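Local coordinates for monosaccharide ABC transporter substrate-binding protein, CUT2 family (Bradyrhizobium sp., PDB 4YHS), which probably binds a monosaccharide or related small solute and delivers it to a CUT2-family ABC importer, at residues Y165-E170 / A293-S298; G172-K177 / I327-S332; G281-I286 / A333-V338. One frame throughout, in Å; residues are numbered along the deposited sequence.

Contact 1: Y165-E170 / A293-S298; sequences YTMGAE and AAPADS
The end of Met167, present as selenomethionine, is laid across CB and CG of Pro295 and against CB of Asp297. Its chain leaves the helix with CG beside the backbone N (chi1 -59°) and then bends at both following torsions, so that SE and CE curl over onto the strand although the CB itself starts off at a slant to it. SE lies 3.8 Å from Asp297 CB, and the methyl CE sits 4.0 Å from Pro295 CG; both approaches are oblique van der Waals contacts. An unbranched, polarisable chain, a thioether in methionine and a selenoether here, suits this place because it can fold against a rigid neighbour. Proline is that neighbour: its CB points toward the helix, and its ring presents CG 3.7 Å from the carbonyl oxygen Met167 O. No hydrogen bond joins the segments, and Pro295 O is buried without a polar partner in the model, its nearest atom across the contact being Met167 CE. The carboxylate of Asp297 turns to other work, with OD2 hydrogen-bonded to Tyr72 OH, and its side chain lies about 5 Å from a bound bis-tris molecule, consistent with a place beside the solute pocket. Helix 164-178 is thus packed on the sheet pair formed by strand 293-296 and antiparallel strand 322-331: Met167 also touches Ile327 of the latter, while Pro295 reaches Thr171 one turn further along the helix.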
loop_
_atom_site.group_PDB
_atom_site.type_symbol
_atom_site.label_atom_id
_atom_site.label_comp_id
_atom_site.label_asym_id
_atom_site.label_seq_id
_atom_site.Cartn_x
_atom_site.Cartn_y
_atom_site.Cartn_z
ATOM N N TYR A 165 5.266 5.770 -6.338
ATOM C CA TYR A 165 6.228 6.864 -6.486
ATOM C C TYR A 165 6.403 7.532 -5.123
ATOM O O TYR A 165 7.523 7.772 -4.644
ATOM C CB TYR A 165 5.766 7.901 -7.515
ATOM C CG TYR A 165 6.717 9.072 -7.643
ATOM C CD1 TYR A 165 6.614 10.174 -6.810
ATOM C CD2 TYR A 165 7.727 9.073 -8.592
ATOM C CE1 TYR A 165 7.482 11.235 -6.915
ATOM C CE2 TYR A 165 8.613 10.127 -8.685
ATOM C CZ TYR A 165 8.470 11.208 -7.857
ATOM O OH TYR A 165 9.327 12.263 -7.965
ATOM N N THR A 166 5.272 7.799 -4.475
ATOM C CA THR A 166 5.268 8.473 -3.175
ATOM C C THR A 166 5.868 7.602 -2.076
ATOM O O THR A 166 6.556 8.108 -1.180
ATOM C CB THR A 166 3.824 8.888 -2.762
ATOM O OG1 THR A 166 3.201 9.552 -3.856
ATOM C CG2 THR A 166 3.834 9.802 -1.515
HETATM N N MSE A 167 5.599 6.296 -2.096
HETATM C CA MSE A 167 6.289 5.401 -1.172
HETATM C C MSE A 167 7.816 5.484 -1.287
HETATM O O MSE A 167 8.524 5.531 -0.263
HETATM C CB MSE A 167 5.855 3.956 -1.387
HETATM C CG MSE A 167 4.366 3.721 -1.201
HETATM SE SE MSE A 167 3.859 3.792 0.686
HETATM C CE MSE A 167 4.257 1.907 1.093
ATOM N N GLY A 168 8.344 5.437 -2.516
ATOM C CA GLY A 168 9.779 5.576 -2.703
ATOM C C GLY A 168 10.295 6.949 -2.273
ATOM O O GLY A 168 11.334 7.085 -1.620
ATOM N N ALA A 169 9.554 7.989 -2.646
ATOM C CA ALA A 169 9.928 9.359 -2.346
ATOM C C ALA A 169 10.017 9.626 -0.845
ATOM O O ALA A 169 10.961 10.247 -0.381
ATOM C CB ALA A 169 8.946 10.319 -2.980
ATOM N N GLU A 170 9.045 9.128 -0.087
ATOM C CA GLU A 170 9.033 9.363 1.345
ATOM C C GLU A 170 10.212 8.641 1.985
ATOM O O GLU A 170 10.837 9.142 2.951
ATOM C CB GLU A 170 7.692 8.929 1.945
ATOM C CG GLU A 170 6.562 9.894 1.601
ATOM C CD GLU A 170 6.724 11.244 2.299
ATOM O OE1 GLU A 170 7.438 11.306 3.319
ATOM O OE2 GLU A 170 6.154 12.240 1.819
ATOM N N ALA A 293 13.515 1.903 9.423
ATOM C CA ALA A 293 12.324 2.640 8.968
ATOM C C ALA A 293 11.695 2.059 7.716
ATOM O O ALA A 293 12.375 1.408 6.914
ATOM C CB ALA A 293 12.696 4.101 8.698
ATOM N N ALA A 294 10.407 2.351 7.529
ATOM C CA ALA A 294 9.685 2.049 6.297
ATOM C C ALA A 294 8.418 2.919 6.256
ATOM O O ALA A 294 7.854 3.203 7.293
ATOM C CB ALA A 294 9.303 0.554 6.228
ATOM N N PRO A 295 7.965 3.305 5.058
ATOM C CA PRO A 295 6.692 4.031 4.947
ATOM C C PRO A 295 5.498 3.101 5.122
ATOM O O PRO A 295 5.589 1.909 4.808
ATOM C CB PRO A 295 6.717 4.577 3.533
ATOM C CG PRO A 295 7.490 3.578 2.764
ATOM C CD PRO A 295 8.583 3.092 3.730
ATOM N N ALA A 296 4.390 3.656 5.594
ATOM C CA ALA A 296 3.149 2.900 5.657
ATOM C C ALA A 296 2.137 3.563 4.750
ATOM O O ALA A 296 1.991 4.785 4.792
ATOM C CB ALA A 296 2.643 2.829 7.072
ATOM N N ASP A 297 1.432 2.765 3.965
ATOM C CA ASP A 297 0.345 3.296 3.103
ATOM C C ASP A 297 -1.021 3.131 3.743
ATOM O O ASP A 297 -2.046 3.476 3.139
ATOM C CB ASP A 297 0.349 2.652 1.709
ATOM C CG ASP A 297 -0.148 1.208 1.688
ATOM O OD1 ASP A 297 -0.183 0.551 2.733
ATOM O OD2 ASP A 297 -0.446 0.728 0.585
ATOM N N SER A 298 -1.017 2.697 4.991
ATOM C CA SER A 298 -2.271 2.527 5.734
ATOM C C SER A 298 -3.279 1.733 4.882
ATOM O O SER A 298 -4.401 2.201 4.605
ATOM C CB SER A 298 -2.877 3.889 6.127
ATOM O OG SER A 298 -2.066 4.584 7.045
#

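Contact 2: G172-K177 / I327-S332; sequences GSYLAK and IFVVDS
Tyr174 contributes the most surface here, using its ring face for Val329 and its hydroxyl for Asp331. With CG anti to the backbone N (chi1 -175°), the ring extends from helix 164-178 toward strand 322-331. Val329 CG1 lies over one face, 3.8 Å from the ring centroid and 25° off the normal, a CH-pi contact displaced toward the rim; its closest ring atom is Tyr174 CD1, at 3.5 Å. A branched valine fits well, since CG1 can occupy the face while CG2 remains near Tyr174 CB. Two residues along the strand, and so on the same side of it, Asp331 meets the edge of the ring: Tyr174 OH donates to Asp331 OD2 over 2.7 Å, with the acceptor lying in the ring plane. The oxygen uses its anti lone pair, the one turned away from OD1, and the carboxylate is inclined 64° to the ring. OD1 accepts a weak bond from Ala333 N, while Asn334 OD1 takes the backbone N of Asp331. Chemically, tyrosine does two jobs at once at this partly exposed edge: the methyl on the face limits the turning of the ring, while the bond to the carboxylate holds its hydroxyl end in place. A phenol donating to an acid would probably favour the ionised form of Asp331, and the bond ties helix to strand through one neutral donor.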
loop_
_atom_site.group_PDB
_atom_site.type_symbol
_atom_site.label_atom_id
_atom_site.label_comp_id
_atom_site.label_asym_id
_atom_site.label_seq_id
_atom_site.Cartn_x
_atom_site.Cartn_y
_atom_site.Cartn_z
ATOM N N GLY A 172 13.100 8.021 0.526
ATOM C CA GLY A 172 14.268 8.783 0.145
ATOM C C GLY A 172 14.412 10.078 0.940
ATOM O O GLY A 172 15.505 10.424 1.383
ATOM N N SER A 173 13.309 10.799 1.126
ATOM C CA SER A 173 13.347 12.103 1.823
ATOM C C SER A 173 13.745 11.950 3.266
ATOM O O SER A 173 14.461 12.784 3.805
ATOM C CB SER A 173 11.983 12.796 1.756
ATOM O OG SER A 173 11.731 13.244 0.445
ATOM N N TYR A 174 13.236 10.886 3.889
ATOM C CA TYR A 174 13.653 10.476 5.231
ATOM C C TYR A 174 15.187 10.385 5.345
ATOM O O TYR A 174 15.810 10.905 6.281
ATOM C CB TYR A 174 13.014 9.124 5.572
ATOM C CG TYR A 174 13.265 8.616 6.987
ATOM C CD1 TYR A 174 12.475 9.050 8.056
ATOM C CD2 TYR A 174 14.266 7.695 7.251
ATOM C CE1 TYR A 174 12.690 8.570 9.363
ATOM C CE2 TYR A 174 14.480 7.218 8.532
ATOM C CZ TYR A 174 13.685 7.660 9.585
ATOM O OH TYR A 174 13.940 7.157 10.845
ATOM N N LEU A 175 15.811 9.709 4.403
ATOM C CA LEU A 175 17.267 9.604 4.433
ATOM C C LEU A 175 17.934 10.932 4.087
ATOM O O LEU A 175 18.892 11.342 4.726
ATOM C CB LEU A 175 17.748 8.515 3.481
ATOM C CG LEU A 175 17.465 7.092 3.939
ATOM C CD1 LEU A 175 17.907 6.145 2.877
ATOM C CD2 LEU A 175 18.177 6.767 5.269
ATOM N N ALA A 176 17.422 11.607 3.062
ATOM C CA ALA A 176 18.028 12.861 2.639
ATOM C C ALA A 176 18.037 13.920 3.765
ATOM O O ALA A 176 18.972 14.704 3.856
ATOM C CB ALA A 176 17.301 13.390 1.415
ATOM N N LYS A 177 17.004 13.927 4.615
ATOM C CA LYS A 177 16.947 14.869 5.730
ATOM C C LYS A 177 18.051 14.580 6.746
ATOM O O LYS A 177 18.637 15.501 7.322
ATOM C CB LYS A 177 15.573 14.814 6.416
ATOM C CG LYS A 177 14.439 15.561 5.698
ATOM C CD LYS A 177 13.101 15.107 6.238
ATOM C CE LYS A 177 11.979 16.072 5.907
ATOM N NZ LYS A 177 11.191 15.646 4.720
ATOM N N ILE A 327 0.939 9.196 3.181
ATOM C CA ILE A 327 2.009 8.270 3.500
ATOM C C ILE A 327 2.973 8.935 4.481
ATOM O O ILE A 327 3.302 10.112 4.335
ATOM C CB ILE A 327 2.729 7.832 2.225
ATOM C CG1 ILE A 327 1.804 6.969 1.383
ATOM C CG2 ILE A 327 4.028 7.072 2.566
ATOM C CD1 ILE A 327 2.203 6.922 -0.088
ATOM N N PHE A 328 3.410 8.164 5.485
ATOM C CA PHE A 328 4.338 8.632 6.504
ATOM C C PHE A 328 5.306 7.517 6.826
ATOM O O PHE A 328 4.995 6.327 6.653
ATOM C CB PHE A 328 3.615 9.087 7.788
ATOM C CG PHE A 328 2.759 8.018 8.434
ATOM C CD1 PHE A 328 1.433 7.847 8.045
ATOM C CD2 PHE A 328 3.251 7.231 9.460
ATOM C CE1 PHE A 328 0.615 6.885 8.642
ATOM C CE2 PHE A 328 2.447 6.254 10.053
ATOM C CZ PHE A 328 1.131 6.087 9.646
ATOM N N VAL A 329 6.488 7.915 7.301
ATOM C CA VAL A 329 7.541 6.952 7.547
ATOM C C VAL A 329 7.448 6.527 9.016
ATOM O O VAL A 329 7.418 7.365 9.904
ATOM C CB VAL A 329 8.924 7.530 7.231
ATOM C CG1 VAL A 329 10.013 6.590 7.672
ATOM C CG2 VAL A 329 9.040 7.837 5.721
ATOM N N VAL A 330 7.422 5.216 9.230
ATOM C CA VAL A 330 7.436 4.640 10.552
ATOM C C VAL A 330 8.856 4.259 11.003
ATOM O O VAL A 330 9.581 3.558 10.264
ATOM C CB VAL A 330 6.539 3.400 10.572
ATOM C CG1 VAL A 330 6.585 2.715 11.924
ATOM C CG2 VAL A 330 5.109 3.809 10.223
ATOM N N ASP A 331 9.208 4.660 12.227
ATOM C CA ASP A 331 10.513 4.330 12.808
ATOM C C ASP A 331 10.369 4.168 14.309
ATOM O O ASP A 331 9.256 4.167 14.816
ATOM C CB ASP A 331 11.570 5.393 12.483
ATOM C CG ASP A 331 11.269 6.760 13.047
ATOM O OD1 ASP A 331 10.386 6.932 13.923
ATOM O OD2 ASP A 331 11.981 7.692 12.605
ATOM N N SER A 332 11.481 4.038 15.028
ATOM C CA SER A 332 11.367 3.777 16.471
ATOM C C SER A 332 10.633 4.889 17.191
ATOM O O SER A 332 9.962 4.635 18.204
ATOM C CB SER A 332 12.745 3.604 17.113
ATOM O OG SER A 332 13.365 2.449 16.612
#

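Contact 3: G281-I286 / A333-V338; sequences GVYEGI and ANIATV
One water joins Tyr283 to the loop after strand 322-331 and is gripped by three groups. It accepts from Tyr283 OH over 2.6 Å, in the plane of the ring, and donates to two backbone carbonyls, Ile335 O at 2.6 Å and Val338 O at 2.7 Å. A second water donates to Tyr283 OH at 2.9 Å, with only a weak link to Ile335 O, so the phenol both gives and receives. Away from this polar end the contact is apolar. Ile335, which has the most surface covered, extends its chain with CG1 anti to the backbone N (chi1 -172°) and places CD1 over one face of the Tyr283 ring. That methyl is 3.9 Å from the centroid and 19° off the normal, a CH-pi contact; it is also wedged against Ile286 CG2 at 3.7 Å. The long isoleucine branch is what lets one loop residue reach two positions nearly a turn apart on helix 280-287. The loop is shaped by a turn in which Asn334 O accepts from both Thr337 N and Thr337 OG1, the latter at 2.7 Å. A phenylalanine in place of Tyr283 would probably keep the CH-pi face but leave the bridging water without its donor, weakening the tie to the two loop carbonyls. The chemistry therefore pairs greasy packing with a hydrated edge: tyrosine serves both, and the bridging water bonds to Ile335 O, which has only a weak backbone bond within the loop, from Val338 N, and to Val338 O.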
loop_
_atom_site.group_PDB
_atom_site.type_symbol
_atom_site.label_atom_id
_atom_site.label_comp_id
_atom_site.label_asym_id
_atom_site.label_seq_id
_atom_site.Cartn_x
_atom_site.Cartn_y
_atom_site.Cartn_z
ATOM N N GLY A 281 6.853 -8.394 9.023
ATOM C CA GLY A 281 8.263 -8.642 9.288
ATOM C C GLY A 281 9.045 -7.338 9.428
ATOM O O GLY A 281 9.881 -7.185 10.312
ATOM N N VAL A 282 8.756 -6.371 8.565
ATOM C CA VAL A 282 9.400 -5.067 8.676
ATOM C C VAL A 282 8.975 -4.351 9.974
ATOM O O VAL A 282 9.804 -3.795 10.699
ATOM C CB VAL A 282 9.088 -4.195 7.462
ATOM C CG1 VAL A 282 9.558 -2.713 7.675
ATOM C CG2 VAL A 282 9.742 -4.792 6.216
ATOM N N TYR A 283 7.696 -4.438 10.307
ATOM C CA TYR A 283 7.148 -3.838 11.531
ATOM C C TYR A 283 7.869 -4.404 12.760
ATOM O O TYR A 283 8.315 -3.660 13.632
ATOM C CB TYR A 283 5.632 -4.099 11.568
ATOM C CG TYR A 283 4.850 -3.401 12.664
ATOM C CD1 TYR A 283 4.343 -2.122 12.485
ATOM C CD2 TYR A 283 4.600 -4.031 13.858
ATOM C CE1 TYR A 283 3.612 -1.493 13.504
ATOM C CE2 TYR A 283 3.874 -3.419 14.852
ATOM C CZ TYR A 283 3.368 -2.164 14.662
ATOM O OH TYR A 283 2.672 -1.570 15.693
ATOM N N GLU A 284 7.993 -5.722 12.832
ATOM C CA GLU A 284 8.604 -6.335 13.995
ATOM C C GLU A 284 10.072 -5.915 14.070
ATOM O O GLU A 284 10.603 -5.637 15.145
ATOM C CB GLU A 284 8.467 -7.855 13.938
ATOM C CG GLU A 284 9.198 -8.589 15.033
ATOM C CD GLU A 284 8.635 -8.324 16.450
ATOM O OE1 GLU A 284 7.536 -7.750 16.597
ATOM O OE2 GLU A 284 9.313 -8.691 17.430
ATOM N N GLY A 285 10.704 -5.837 12.906
ATOM C CA GLY A 285 12.078 -5.397 12.812
ATOM C C GLY A 285 12.295 -3.997 13.383
ATOM O O GLY A 285 13.277 -3.768 14.065
ATOM N N ILE A 286 11.388 -3.067 13.095
ATOM C CA ILE A 286 11.463 -1.696 13.608
ATOM C C ILE A 286 11.299 -1.726 15.103
ATOM O O ILE A 286 12.091 -1.130 15.831
ATOM C CB ILE A 286 10.395 -0.760 12.927
ATOM C CG1 ILE A 286 10.713 -0.617 11.432
ATOM C CG2 ILE A 286 10.367 0.641 13.598
ATOM C CD1 ILE A 286 9.666 0.046 10.566
ATOM N N ALA A 333 10.791 6.130 16.721
ATOM C CA ALA A 333 10.240 7.285 17.435
ATOM C C ALA A 333 8.719 7.444 17.290
ATOM O O ALA A 333 8.116 8.140 18.111
ATOM C CB ALA A 333 10.945 8.566 16.985
ATOM N N ASN A 334 8.084 6.818 16.291
ATOM C CA ASN A 334 6.636 6.961 16.179
ATOM C C ASN A 334 5.869 5.643 16.084
ATOM O O ASN A 334 4.648 5.649 16.073
ATOM C CB ASN A 334 6.246 7.872 14.987
ATOM C CG ASN A 334 6.580 7.274 13.638
ATOM O OD1 ASN A 334 7.149 6.200 13.558
ATOM N ND2 ASN A 334 6.156 7.956 12.556
ATOM N N ILE A 335 6.555 4.501 16.039
ATOM C CA ILE A 335 5.827 3.279 15.804
ATOM C C ILE A 335 4.817 2.975 16.927
ATOM O O ILE A 335 3.712 2.496 16.662
ATOM C CB ILE A 335 6.805 2.063 15.583
ATOM C CG1 ILE A 335 6.004 0.828 15.152
ATOM C CG2 ILE A 335 7.691 1.800 16.800
ATOM C CD1 ILE A 335 6.886 -0.253 14.541
ATOM N N ALA A 336 5.171 3.301 18.163
ATOM C CA ALA A 336 4.284 3.050 19.301
ATOM C C ALA A 336 3.105 4.060 19.344
ATOM O O ALA A 336 2.156 3.865 20.095
ATOM C CB ALA A 336 5.076 3.075 20.603
ATOM N N THR A 337 3.147 5.117 18.527
ATOM C CA THR A 337 2.103 6.183 18.585
ATOM C C THR A 337 0.989 5.902 17.585
ATOM O O THR A 337 -0.086 6.517 17.660
ATOM C CB THR A 337 2.687 7.613 18.301
ATOM O OG1 THR A 337 3.136 7.676 16.941
ATOM C CG2 THR A 337 3.842 7.950 19.223
ATOM N N VAL A 338 1.237 4.968 16.662
ATOM C CA VAL A 338 0.270 4.588 15.640
ATOM C C VAL A 338 -0.416 3.272 15.977
ATOM O O VAL A 338 0.265 2.287 16.305
ATOM C CB VAL A 338 0.963 4.431 14.253
ATOM C CG1 VAL A 338 -0.026 3.991 13.184
ATOM C CG2 VAL A 338 1.653 5.746 13.852
HETATM O O HOH W 1 2.260 0.967 15.082
HETATM O O HOH W 2 3.387 -0.529 18.322
#

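How the contacts relate
From the N terminus, helix 164-178 supplies residues 165-170 to contact 1 and then 172-177 to contact 2, before helix 280-287 opens contact 3. Contact 1 closes first, at strand 293-296; contact 2 follows at strand 322-331, and contact 3 closes last, in the loop just beyond. Every pair of these loops therefore crosses. Contacts 1 and 2 set one helix against two neighbouring strands, paired through Ala294 with Val330 and Ala296 with Phe328. Contact 3 joins this unit through Ile286, whose CD1 packs on the backbone of both strands, and through Asn334 ND2, bonded to Val329 O. Together they bind two helices and the post-strand loop to one strand pair.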